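Side-chain contacts in enterotoxin SEN variant (Staphylococcus aureus, PDB 6KRY), which probably acts as a secreted enterotoxin and superantigen: residues S11-D14 with S15-F19; T151-R154 with F155-N159. All blocks are in the same frame, centred on the assembly; numbering follows the deposited sequence.

Both contacts are local, within one continuous run of chain, and each involves an alpha-helix. Contact 1 lies at the surface, its centre about 20 Å from the centre of the chain, where a loop enters helix 15-26. Contact 2 lies inside helix 146-161 of the beta-grasp domain, its centre about 10 Å from that of the chain, and is largely buried. Their centres are about 18 Å apart and they do not touch. Both combine backbone i to i+4 bonding with one aliphatic pair, and contact 1 adds a side-chain cap from a carboxylate. The two helices do meet elsewhere: Arg154 and Glu158 of contact 2 pack on Tyr25 of helix 15-26.

Contact 1: residues S11-D14 with S15-F19; sequences SDID and SSKLF
Asp14 is the N-cap of helix 15-26, and its carboxylate reaches forward over the first turn to the N-H of Lys17. The bond from Lys17 N to Asp14 OD2 is 3.1 Å long and rather bent, at 142° at the hydrogen. The N-H meets OD2 from above the carboxylate plane. Asp14 CG stands anti to its own backbone N (chi1 162°), which turns the carboxylate toward the amide groups of the helix start. Asp14 OD2 also lies 3.3 Å from Ser16 CB. The negative charge would probably interact well with the positive end of the helix dipole. The main chain of Asp14 takes part too: Leu18 N donates to Asp14 O at 3.1 Å and closes the first helical turn.

Ile13 adds an apolar contact just before the cap. Its CG2 methyl makes most of the contact, against Leu18 and Lys17, and its CD1 touches Leu18 CD2. Ile13 CG2 sits 3.8 Å from Leu18 CG and equally close to Leu18 CD2. Both Leu18 and Lys17 cross the isoleucine side chain at about a right angle. Lys17 is extended beyond CG, and its ammonium group continues past Ile13 to bond the carbonyl oxygens of Ile195 and Gly197. Its methylene chain runs by the same isoleucine methyl, with Lys17 CG 3.7 Å from Ile13 CG2.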
loop_
_atom_site.group_PDB
_atom_site.type_symbol
_atom_site.label_atom_id
_atom_site.label_comp_id
_atom_site.label_asym_id
_atom_site.label_seq_id
_atom_site.Cartn_x
_atom_site.Cartn_y
_atom_site.Cartn_z
ATOM N N SER A 11 -1.116 21.444 -3.556
ATOM C CA SER A 11 -0.891 22.706 -2.832
ATOM C C SER A 11 -1.874 22.885 -1.670
ATOM O O SER A 11 -1.667 23.741 -0.851
ATOM C CB SER A 11 -0.947 23.867 -3.749
ATOM O OG SER A 11 -2.228 23.956 -4.337
ATOM N N ASP A 12 -2.925 22.072 -1.575
ATOM C CA ASP A 12 -3.867 22.109 -0.433
ATOM C C ASP A 12 -3.459 21.168 0.711
ATOM O O ASP A 12 -4.215 21.013 1.696
ATOM C CB ASP A 12 -5.279 21.719 -0.880
ATOM C CG ASP A 12 -5.953 22.801 -1.701
ATOM O OD1 ASP A 12 -5.465 23.952 -1.672
ATOM O OD2 ASP A 12 -6.948 22.481 -2.382
ATOM N N ILE A 13 -2.346 20.437 0.544
ATOM C CA ILE A 13 -1.870 19.540 1.556
ATOM C C ILE A 13 -0.878 20.325 2.417
ATOM O O ILE A 13 0.001 21.001 1.891
ATOM C CB ILE A 13 -1.244 18.265 0.974
ATOM C CG1 ILE A 13 -2.241 17.497 0.105
ATOM C CG2 ILE A 13 -0.722 17.396 2.101
ATOM C CD1 ILE A 13 -1.671 16.226 -0.436
ATOM N N ASP A 14 -1.100 20.283 3.728
ATOM C CA ASP A 14 -0.226 20.877 4.713
ATOM C C ASP A 14 1.236 20.466 4.437
ATOM O O ASP A 14 1.513 19.311 4.148
ATOM C CB ASP A 14 -0.770 20.428 6.067
ATOM C CG ASP A 14 0.187 20.547 7.221
ATOM O OD1 ASP A 14 0.375 21.691 7.686
ATOM O OD2 ASP A 14 0.705 19.482 7.673
ATOM N N SER A 15 2.181 21.409 4.533
ATOM C CA SER A 15 3.563 21.100 4.267
ATOM C C SER A 15 4.086 19.982 5.183
ATOM O O SER A 15 4.839 19.159 4.710
ATOM C CB SER A 15 4.453 22.313 4.372
ATOM O OG SER A 15 4.109 23.268 3.385
ATOM N N SER A 16 3.684 19.940 6.463
ATOM C CA SER A 16 4.180 18.848 7.357
ATOM C C SER A 16 3.739 17.465 6.855
ATOM O O SER A 16 4.468 16.458 6.951
ATOM C CB SER A 16 3.799 19.077 8.802
ATOM O OG SER A 16 4.472 20.240 9.312
ATOM N N LYS A 17 2.513 17.390 6.349
ATOM C CA LYS A 17 2.002 16.163 5.812
ATOM C C LYS A 17 2.792 15.721 4.570
ATOM O O LYS A 17 3.080 14.560 4.413
ATOM C CB LYS A 17 0.517 16.364 5.586
ATOM C CG LYS A 17 -0.252 15.184 5.023
ATOM C CD LYS A 17 -1.731 15.368 5.204
ATOM C CE LYS A 17 -2.579 14.474 4.325
ATOM N NZ LYS A 17 -4.020 14.651 4.621
ATOM N N LEU A 18 3.066 16.629 3.642
ATOM C CA LEU A 18 3.854 16.266 2.479
ATOM C C LEU A 18 5.233 15.765 2.902
ATOM O O LEU A 18 5.786 14.829 2.314
ATOM C CB LEU A 18 4.013 17.496 1.579
ATOM C CG LEU A 18 2.773 17.906 0.806
ATOM C CD1 LEU A 18 3.073 19.151 -0.015
ATOM C CD2 LEU A 18 2.295 16.757 -0.081
ATOM N N PHE A 19 5.799 16.381 3.944
ATOM C CA PHE A 19 7.103 15.967 4.440
ATOM C C PHE A 19 7.077 14.507 4.946
ATOM O O PHE A 19 7.949 13.674 4.643
ATOM C CB PHE A 19 7.518 16.929 5.549
ATOM C CG PHE A 19 8.889 16.724 6.113
ATOM C CD1 PHE A 19 10.021 16.793 5.313
ATOM C CD2 PHE A 19 9.062 16.612 7.476
ATOM C CE1 PHE A 19 11.299 16.693 5.854
ATOM C CE2 PHE A 19 10.342 16.539 8.016
ATOM C CZ PHE A 19 11.453 16.527 7.207
#

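Contact 2: residues T151-R154 with F155-N159; sequences TKVR and FKLEN
Thr151 accepts from the N-H of Phe155, the first of four i to i+4 bonds that join 151-154 to 155-159 in helix 146-161. Phe155 N lies 2.9 Å from Thr151 O, and the donor is tilted 21° from the carbonyl plane. Phe155 CB also rests against Thr151 O, at 3.4 Å. The Phe155 side chain leads away from 151-154 and packs on Ile28 and Gln31. The hydroxyl of Thr151 bonds back to the carbonyl of Gln147.

Lys152 follows with a weak bond, 3.3 Å from its O to Lys156 N. The two lysine side chains have separate partners. Lys152 is extended and forms a salt bridge with Glu148, while Lys156 is kinked along its chain and makes a cation-pi contact with Phe135.

Val153 brings the apolar side-chain contact. Val153 CG1 is anti to the backbone N (chi1 174°), which places this methyl 3.9 Å from Leu157 CD1. The two side chains lie side by side and point the same way, onto Val222 of strand 218-225. Behind them Leu157 N bonds Val153 O at 2.8 Å.

Arg154 closes the series, with Arg154 O accepting from Glu158 N at 2.8 Å. Its side chain stays extended as far as NE and turns back along the helix, where NE forms a salt bridge with Asp150, while NH1 bonds the hydroxyl of Tyr164. Glu158 bends at chi2, and its OE2 bonds the amide of Tyr164.

The backbone thus satisfies its own polar groups within the helix. The valine-leucine pair can face the sheet as a purely aliphatic surface, while Lys152 and Arg154 bridge to acids one turn earlier. Glu158 instead takes the backbone N-H of Tyr164, whose hydroxyl bonds Arg154.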
loop_
_atom_site.group_PDB
_atom_site.type_symbol
_atom_site.label_atom_id
_atom_site.label_comp_id
_atom_site.label_asym_id
_atom_site.label_seq_id
_atom_site.Cartn_x
_atom_site.Cartn_y
_atom_site.Cartn_z
ATOM N N THR A 151 1.681 0.698 -3.661
ATOM C CA THR A 151 2.857 1.137 -2.982
ATOM C C THR A 151 4.070 1.075 -3.915
ATOM O O THR A 151 4.842 2.018 -3.962
ATOM C CB THR A 151 3.130 0.299 -1.730
ATOM O OG1 THR A 151 2.027 0.451 -0.847
ATOM C CG2 THR A 151 4.400 0.738 -1.049
ATOM N N LYS A 152 4.224 -0.039 -4.650
ATOM C CA LYS A 152 5.338 -0.197 -5.581
ATOM C C LYS A 152 5.316 0.877 -6.684
ATOM O O LYS A 152 6.355 1.499 -6.999
ATOM C CB LYS A 152 5.305 -1.603 -6.167
ATOM C CG LYS A 152 5.786 -2.664 -5.203
ATOM C CD LYS A 152 5.730 -4.051 -5.763
ATOM C CE LYS A 152 6.462 -4.998 -4.837
ATOM N NZ LYS A 152 6.172 -6.429 -5.123
ATOM N N VAL A 153 4.131 1.191 -7.205
ATOM C CA VAL A 153 3.991 2.307 -8.161
ATOM C C VAL A 153 4.338 3.664 -7.512
ATOM O O VAL A 153 5.107 4.459 -8.097
ATOM C CB VAL A 153 2.573 2.345 -8.752
ATOM C CG1 VAL A 153 2.330 3.553 -9.634
ATOM C CG2 VAL A 153 2.340 1.110 -9.581
ATOM N N ARG A 154 3.751 3.959 -6.350
ATOM C CA ARG A 154 3.931 5.239 -5.727
ATOM C C ARG A 154 5.415 5.473 -5.401
ATOM O O ARG A 154 5.918 6.611 -5.587
ATOM C CB ARG A 154 3.028 5.383 -4.512
ATOM C CG ARG A 154 1.572 5.594 -4.877
ATOM C CD ARG A 154 0.734 5.966 -3.674
ATOM N NE ARG A 154 -0.683 5.744 -3.943
ATOM C CZ ARG A 154 -1.670 6.391 -3.374
ATOM N NH1 ARG A 154 -1.452 7.534 -2.740
ATOM N NH2 ARG A 154 -2.884 5.873 -3.449
ATOM N N PHE A 155 6.121 4.419 -4.970
ATOM C CA PHE A 155 7.527 4.530 -4.671
ATOM C C PHE A 155 8.288 5.002 -5.932
ATOM O O PHE A 155 9.139 5.890 -5.896
ATOM C CB PHE A 155 8.020 3.174 -4.169
ATOM C CG PHE A 155 9.407 3.253 -3.613
ATOM C CD1 PHE A 155 9.609 3.705 -2.325
ATOM C CD2 PHE A 155 10.509 2.978 -4.426
ATOM C CE1 PHE A 155 10.900 3.837 -1.834
ATOM C CE2 PHE A 155 11.803 3.067 -3.926
ATOM C CZ PHE A 155 11.992 3.524 -2.637
ATOM N N LYS A 156 7.966 4.389 -7.066
ATOM C CA LYS A 156 8.617 4.739 -8.335
ATOM C C LYS A 156 8.206 6.143 -8.792
ATOM O O LYS A 156 9.038 6.959 -9.250
ATOM C CB LYS A 156 8.253 3.693 -9.373
ATOM C CG LYS A 156 9.115 2.451 -9.335
ATOM C CD LYS A 156 9.830 2.245 -10.663
ATOM C CE LYS A 156 10.450 3.533 -11.173
ATOM N NZ LYS A 156 11.708 3.272 -11.916
ATOM N N LEU A 157 6.944 6.498 -8.600
ATOM C CA LEU A 157 6.530 7.847 -8.969
ATOM C C LEU A 157 7.229 8.887 -8.086
ATOM O O LEU A 157 7.504 10.038 -8.558
ATOM C CB LEU A 157 5.015 8.027 -8.865
ATOM C CG LEU A 157 4.153 7.220 -9.813
ATOM C CD1 LEU A 157 2.676 7.438 -9.506
ATOM C CD2 LEU A 157 4.442 7.534 -11.269
ATOM N N GLU A 158 7.434 8.579 -6.811
ATOM C CA GLU A 158 8.077 9.561 -5.918
ATOM C C GLU A 158 9.509 9.763 -6.438
ATOM O O GLU A 158 9.990 10.871 -6.470
ATOM C CB GLU A 158 8.040 9.119 -4.456
ATOM C CG GLU A 158 8.814 10.021 -3.507
ATOM C CD GLU A 158 8.397 11.484 -3.515
ATOM O OE1 GLU A 158 9.291 12.370 -3.290
ATOM O OE2 GLU A 158 7.199 11.727 -3.738
ATOM N N ASN A 159 10.156 8.664 -6.842
ATOM C CA ASN A 159 11.541 8.726 -7.292
ATOM C C ASN A 159 11.621 9.553 -8.592
ATOM O O ASN A 159 12.493 10.416 -8.704
ATOM C CB ASN A 159 12.158 7.342 -7.458
ATOM C CG ASN A 159 13.573 7.435 -7.993
ATOM O OD1 ASN A 159 13.762 7.363 -9.194
ATOM N ND2 ASN A 159 14.545 7.682 -7.132
#